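Local coordinates for protein 3-methylornithine synthase (Methanosarcina barkeri, PDB 3T7V) that isomerises L-lysine to (3R)-3-methyl-D-ornithine by a radical mechanism that uses a [4Fe-4S] cluster and S-adenosylmethionine, a step in pyrrolysine biosynthesis, at residues D279-G282 / L288-N291; V234-F239 / L259-V264. All blocks are in the same frame, centred on the assembly; numbering follows the deposited sequence.

Contact 1 of 2, residues D279-G282 / L288-N291; sequences DLEG and LRLN. With MD0 (5-amino-D-isoleucine), chain D.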
loop_
_atom_site.group_PDB
_atom_site.type_symbol
_atom_site.label_atom_id
_atom_site.label_comp_id
_atom_site.label_asym_id
_atom_site.label_seq_id
_atom_site.Cartn_x
_atom_site.Cartn_y
_atom_site.Cartn_z
ATOM N N ASP A 279 -5.504 5.872 -4.635
ATOM C CA ASP A 279 -6.833 5.471 -4.166
ATOM C C ASP A 279 -7.464 6.479 -3.169
ATOM O O ASP A 279 -8.687 6.464 -2.957
ATOM C CB ASP A 279 -6.677 4.104 -3.445
ATOM C CG ASP A 279 -7.912 3.233 -3.478
ATOM O OD1 ASP A 279 -8.825 3.386 -4.318
ATOM O OD2 ASP A 279 -7.879 2.258 -2.659
ATOM N N LEU A 280 -6.627 7.343 -2.605
ATOM C CA LEU A 280 -7.101 8.226 -1.536
ATOM C C LEU A 280 -7.500 9.642 -2.015
ATOM O O LEU A 280 -8.480 10.216 -1.520
ATOM C CB LEU A 280 -5.974 8.402 -0.517
ATOM C CG LEU A 280 -5.584 6.949 -0.094
ATOM C CD1 LEU A 280 -4.163 6.819 0.326
ATOM C CD2 LEU A 280 -6.688 6.343 0.789
ATOM N N GLU A 281 -6.762 10.188 -2.995
ATOM C CA GLU A 281 -6.921 11.575 -3.458
ATOM C C GLU A 281 -6.535 11.700 -4.950
ATOM O O GLU A 281 -6.388 12.817 -5.498
ATOM C CB GLU A 281 -6.110 12.537 -2.550
ATOM C CG GLU A 281 -6.750 12.934 -1.222
ATOM C CD GLU A 281 -6.018 14.113 -0.525
ATOM O OE1 GLU A 281 -4.758 14.100 -0.344
ATOM O OE2 GLU A 281 -6.716 15.088 -0.159
ATOM N N GLY A 282 -6.345 10.556 -5.627
ATOM C CA GLY A 282 -5.994 10.553 -7.068
ATOM C C GLY A 282 -4.630 11.161 -7.367
ATOM O O GLY A 282 -3.764 11.212 -6.531
ATOM N N LEU A 288 1.150 15.435 -3.731
ATOM C CA LEU A 288 1.367 15.820 -2.341
ATOM C C LEU A 288 2.162 14.717 -1.616
ATOM O O LEU A 288 3.054 14.952 -0.765
ATOM C CB LEU A 288 0.015 15.997 -1.658
ATOM C CG LEU A 288 -0.795 17.239 -2.106
ATOM C CD1 LEU A 288 -2.210 17.254 -1.543
ATOM C CD2 LEU A 288 -0.043 18.486 -1.687
ATOM N N ARG A 289 1.802 13.483 -1.961
ATOM C CA ARG A 289 2.442 12.297 -1.258
ATOM C C ARG A 289 3.859 12.106 -1.718
ATOM O O ARG A 289 4.762 11.850 -0.878
ATOM C CB ARG A 289 1.602 11.025 -1.505
ATOM C CG ARG A 289 0.262 11.063 -0.730
ATOM C CD ARG A 289 -0.854 10.232 -1.381
ATOM N NE ARG A 289 -1.983 10.208 -0.432
ATOM C CZ ARG A 289 -2.869 11.218 -0.239
ATOM N NH1 ARG A 289 -2.776 12.377 -0.923
ATOM N NH2 ARG A 289 -3.813 11.080 0.698
ATOM N N LEU A 290 4.142 12.221 -3.020
ATOM C CA LEU A 290 5.549 12.244 -3.468
ATOM C C LEU A 290 6.349 13.402 -2.864
ATOM O O LEU A 290 7.520 13.197 -2.409
ATOM C CB LEU A 290 5.681 12.327 -5.009
ATOM C CG LEU A 290 5.084 11.072 -5.721
ATOM C CD1 LEU A 290 4.908 11.411 -7.216
ATOM C CD2 LEU A 290 6.018 9.839 -5.534
ATOM N N ASN A 291 5.719 14.597 -2.752
ATOM C CA ASN A 291 6.436 15.711 -2.120
ATOM C C ASN A 291 6.551 15.586 -0.628
ATOM O O ASN A 291 7.264 16.367 -0.016
ATOM C CB ASN A 291 5.736 17.009 -2.507
ATOM C CG ASN A 291 6.029 17.391 -3.938
ATOM O OD1 ASN A 291 7.091 17.001 -4.509
ATOM N ND2 ASN A 291 5.138 18.171 -4.534
HETATM C C MD0 D . -3.296 0.836 -3.123
HETATM N N MD0 D . -5.593 0.451 -3.808
HETATM O O MD0 D . -2.093 0.616 -3.372
HETATM C CA MD0 D . -4.317 -0.187 -3.504
HETATM C CB MD0 D . -4.499 -1.228 -2.357
HETATM C CD MD0 D . -3.323 -3.369 -1.507
HETATM N NE MD0 D . -2.033 -4.045 -1.458
HETATM C CG MD0 D . -3.169 -2.023 -2.209
HETATM C CG2 MD0 D . -4.889 -0.606 -0.992
HETATM O OXT MD0 D . -3.694 1.869 -2.573
#
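L280 and E281, near the start of a helix, meet the guanidinium end of R289, which reaches back from later in the same helix, while D279 just before them faces the bound product. The D279 carboxylate lies beside the amino group of 5-amino-D-isoleucine, with a weak hydrogen bond from MD0 N to OD2 at 3.1 Å. Backbone N-H groups of V310, A311 and N312 and the guanidinium of R322 also bind this carboxylate, fixing its rotation. L280 follows; its CB lies 3.6 Å from R289 NH2, and the two side chains cross at about a right angle. E281 then closes the contact with a salt bridge. Its OE1 takes a nearly straight bond from R289 NH1 (2.7 Å, 168°) through the anti lone pair, lying in the guanidinium plane, and a weak second one from NH2 at 3.3 Å. One oxygen thus serves two donors, with the carboxylate turned 68° from the guanidinium. R289 can span the intervening helical residues because its chain is extended from CG to NE, and E258 pairs with its NE. The contact lies within helix 278-291 of the beta-alpha-beta unit between strands 275-277 and 296-300: L280 and R289 lean on strand 233-238 and helix 258-268, and L290 packs on helix 324-334.

Contact 2 of 2, residues V234-F239 / L259-V264; sequences VRVMTF and LKIISV. With MD0 (5-amino-D-isoleucine), chain D; SAM (S-adenosylmethionine), chain C.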
loop_
_atom_site.group_PDB
_atom_site.type_symbol
_atom_site.label_atom_id
_atom_site.label_comp_id
_atom_site.label_asym_id
_atom_site.label_seq_id
_atom_site.Cartn_x
_atom_site.Cartn_y
_atom_site.Cartn_z
ATOM N N VAL A 234 6.765 0.243 3.380
ATOM C CA VAL A 234 5.891 0.652 4.515
ATOM C C VAL A 234 4.968 1.718 3.982
ATOM O O VAL A 234 5.359 2.626 3.219
ATOM C CB VAL A 234 6.690 1.246 5.719
ATOM C CG1 VAL A 234 7.480 0.087 6.393
ATOM C CG2 VAL A 234 7.651 2.314 5.248
ATOM N N ARG A 235 3.721 1.616 4.400
ATOM C CA ARG A 235 2.722 2.590 3.952
ATOM C C ARG A 235 1.844 3.121 5.045
ATOM O O ARG A 235 1.669 2.500 6.120
ATOM C CB ARG A 235 1.904 2.048 2.803
ATOM C CG ARG A 235 0.837 1.177 3.187
ATOM C CD ARG A 235 -0.317 1.089 2.122
ATOM N NE ARG A 235 0.205 0.607 0.824
ATOM C CZ ARG A 235 -0.413 0.806 -0.337
ATOM N NH1 ARG A 235 -1.565 1.512 -0.379
ATOM N NH2 ARG A 235 0.145 0.355 -1.446
ATOM N N VAL A 236 1.259 4.267 4.738
ATOM C CA VAL A 236 0.139 4.781 5.556
ATOM C C VAL A 236 -0.975 5.161 4.597
ATOM O O VAL A 236 -0.711 5.727 3.518
ATOM C CB VAL A 236 0.615 5.928 6.480
ATOM C CG1 VAL A 236 1.351 6.967 5.600
ATOM C CG2 VAL A 236 -0.574 6.548 7.193
ATOM N N MET A 237 -2.202 4.813 4.946
ATOM C CA MET A 237 -3.378 5.274 4.206
ATOM C C MET A 237 -4.312 6.064 5.070
ATOM O O MET A 237 -4.547 5.660 6.240
ATOM C CB MET A 237 -4.105 4.059 3.640
ATOM C CG MET A 237 -3.159 3.242 2.769
ATOM S SD MET A 237 -4.029 1.946 1.949
ATOM C CE MET A 237 -5.337 2.615 0.833
ATOM N N THR A 238 -4.834 7.156 4.519
ATOM C CA THR A 238 -5.947 7.832 5.213
ATOM C C THR A 238 -7.213 6.986 5.171
ATOM O O THR A 238 -7.610 6.542 4.051
ATOM C CB THR A 238 -6.299 9.147 4.439
ATOM O OG1 THR A 238 -5.072 9.928 4.366
ATOM C CG2 THR A 238 -7.415 9.926 5.140
ATOM N N PHE A 239 -7.867 6.773 6.314
ATOM C CA PHE A 239 -9.162 6.078 6.320
ATOM C C PHE A 239 -10.211 6.944 5.650
ATOM O O PHE A 239 -10.475 8.081 6.048
ATOM C CB PHE A 239 -9.517 5.796 7.783
ATOM C CG PHE A 239 -10.888 5.242 7.968
ATOM C CD1 PHE A 239 -11.381 4.210 7.149
ATOM C CD2 PHE A 239 -11.719 5.835 8.877
ATOM C CE1 PHE A 239 -12.684 3.751 7.328
ATOM C CE2 PHE A 239 -13.026 5.368 9.022
ATOM C CZ PHE A 239 -13.473 4.305 8.255
ATOM N N LEU A 259 0.116 12.799 4.978
ATOM C CA LEU A 259 1.351 13.393 4.491
ATOM C C LEU A 259 2.422 13.515 5.544
ATOM O O LEU A 259 3.589 13.245 5.310
ATOM C CB LEU A 259 1.083 14.775 3.878
ATOM C CG LEU A 259 -0.059 14.858 2.849
ATOM C CD1 LEU A 259 -0.110 16.346 2.435
ATOM C CD2 LEU A 259 0.320 13.966 1.677
ATOM N N LYS A 260 2.008 13.926 6.754
ATOM C CA LYS A 260 2.940 13.989 7.886
ATOM C C LYS A 260 3.538 12.606 8.172
ATOM O O LYS A 260 4.716 12.454 8.423
ATOM C CB LYS A 260 2.154 14.516 9.135
ATOM C CG LYS A 260 2.968 14.876 10.335
ATOM C CD LYS A 260 2.275 16.059 11.139
ATOM C CE LYS A 260 0.832 15.740 11.335
ATOM N NZ LYS A 260 0.348 16.556 12.500
ATOM N N ILE A 261 2.692 11.576 8.127
ATOM C CA ILE A 261 3.205 10.281 8.490
ATOM C C ILE A 261 4.092 9.717 7.389
ATOM O O ILE A 261 5.055 9.024 7.659
ATOM C CB ILE A 261 2.066 9.303 8.821
ATOM C CG1 ILE A 261 1.363 9.807 10.136
ATOM C CG2 ILE A 261 2.525 7.837 9.029
ATOM C CD1 ILE A 261 0.047 9.127 10.300
ATOM N N ILE A 262 3.777 10.020 6.111
ATOM C CA ILE A 262 4.708 9.639 4.988
ATOM C C ILE A 262 6.109 10.213 5.226
ATOM O O ILE A 262 7.112 9.526 5.063
ATOM C CB ILE A 262 4.163 10.023 3.612
ATOM C CG1 ILE A 262 3.005 9.125 3.228
ATOM C CG2 ILE A 262 5.277 9.959 2.573
ATOM C CD1 ILE A 262 2.272 9.635 2.004
ATOM N N SER A 263 6.118 11.517 5.610
ATOM C CA SER A 263 7.446 12.122 5.850
ATOM C C SER A 263 8.141 11.466 7.029
ATOM O O SER A 263 9.327 11.191 6.958
ATOM C CB SER A 263 7.312 13.596 6.127
ATOM O OG SER A 263 6.736 14.259 5.017
ATOM N N VAL A 264 7.402 11.162 8.098
ATOM C CA VAL A 264 8.026 10.498 9.237
ATOM C C VAL A 264 8.510 9.101 8.826
ATOM O O VAL A 264 9.613 8.665 9.208
ATOM C CB VAL A 264 6.999 10.415 10.405
ATOM C CG1 VAL A 264 7.547 9.511 11.484
ATOM C CG2 VAL A 264 6.814 11.838 10.979
HETATM C C MD0 D . -3.296 0.836 -3.123
HETATM N N MD0 D . -5.593 0.451 -3.808
HETATM O O MD0 D . -2.093 0.616 -3.372
HETATM C CA MD0 D . -4.317 -0.187 -3.504
HETATM C CB MD0 D . -4.499 -1.228 -2.357
HETATM C CD MD0 D . -3.323 -3.369 -1.507
HETATM N NE MD0 D . -2.033 -4.045 -1.458
HETATM C CG MD0 D . -3.169 -2.023 -2.209
HETATM C CG2 MD0 D . -4.889 -0.606 -0.992
HETATM O OXT MD0 D . -3.694 1.869 -2.573
HETATM N N SAM C . -8.219 -8.543 1.810
HETATM C CA SAM C . -6.841 -8.448 1.938
HETATM C C SAM C . -6.376 -7.810 3.184
HETATM O O SAM C . -7.203 -7.323 3.982
HETATM O OXT SAM C . -5.124 -7.894 3.447
HETATM C CB SAM C . -6.304 -7.474 1.152
HETATM C CG SAM C . -6.950 -6.163 0.963
HETATM S SD SAM C . -5.819 -4.757 1.341
HETATM C CE SAM C . -5.684 -3.993 -0.252
HETATM C "C5'" SAM C . -6.932 -3.636 2.161
HETATM C "C4'" SAM C . -6.296 -2.788 2.978
HETATM O "O4'" SAM C . -6.903 -1.623 2.131
HETATM C "C3'" SAM C . -6.588 -2.834 4.273
HETATM O "O3'" SAM C . -5.312 -3.394 4.609
HETATM C "C2'" SAM C . -6.464 -1.311 4.418
HETATM O "O2'" SAM C . -5.138 -0.864 4.853
HETATM C "C1'" SAM C . -6.889 -0.593 3.125
HETATM N N9 SAM C . -8.327 -0.150 3.237
HETATM C C8 SAM C . -9.479 -0.888 3.257
HETATM N N7 SAM C . -10.513 -0.076 3.423
HETATM C C5 SAM C . -10.026 1.209 3.498
HETATM C C6 SAM C . -10.641 2.447 3.742
HETATM N N6 SAM C . -11.955 2.576 3.926
HETATM N N1 SAM C . -9.880 3.551 3.720
HETATM C C2 SAM C . -8.526 3.483 3.551
HETATM N N3 SAM C . -7.886 2.294 3.429
HETATM C C4 SAM C . -8.661 1.165 3.380
#
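V236 meets I261 and I262 in a compact apolar joint between strand 233-238 and helix 258-268, a helix-on-strand layer of the TIM-barrel wall. The CG2 methyl of I261 sits 3.7 Å from V236 CB and also touches both methyls of the valine. I262 comes in with CG1, 3.6 Å from V236 CG1. With chi1 at 52°, V236 CG1 lies between the backbone N and the carbonyl carbon, on the side facing the helix, where it meets I261 CG2 as well as I262 CG1. All three side chains are buried. The contact is looser toward the end of the strand: T238, partly exposed, makes no side-chain contact with 259-264, although its hydroxyl is hydrogen-bonded to the carboxylate of E258 just ahead of that segment.

R235 and M237 point to the other side of the strand, into the barrel. R235 grips the product carboxylate with two bonds, NH1 to OXT at 3.1 Å and NH2 to O at 3.0 Å, while E205 holds its NE in a salt bridge. M237 bends at chi3 (61°) to bring CE within 3.7 Å of both MD0 CG2 and SAM N3, and its SD accepts a weak bond from R235 NH1. The strand thus has two chemistries: at V236 its outer side is hydrocarbon and joins it to the helix, whereas its inner side offers a cation to the product's carboxylate and a thioether beside product and cofactor.

Contact 2 precedes contact 1 along the chain, and their centres lie 10 Å apart. They touch directly: L280 CD2 packs 3.4 Å from T238 O, the same carbonyl that lies 3.2 Å from SAM C2. In addition, R289 CG is 3.7 Å from I262 CD1. E258 ties the two together, its OE2 pairing with R289 NE of contact 1 while its OE1 bonds the T238 hydroxyl of contact 2. Both contacts also meet the product, at different ends of its alpha-amino acid group: 279-282 supplies a carboxylate for the amino group, 234-239 a guanidinium for the carboxylate. S277, T298, S299, Y169, S146 and D112 also hydrogen-bond to it.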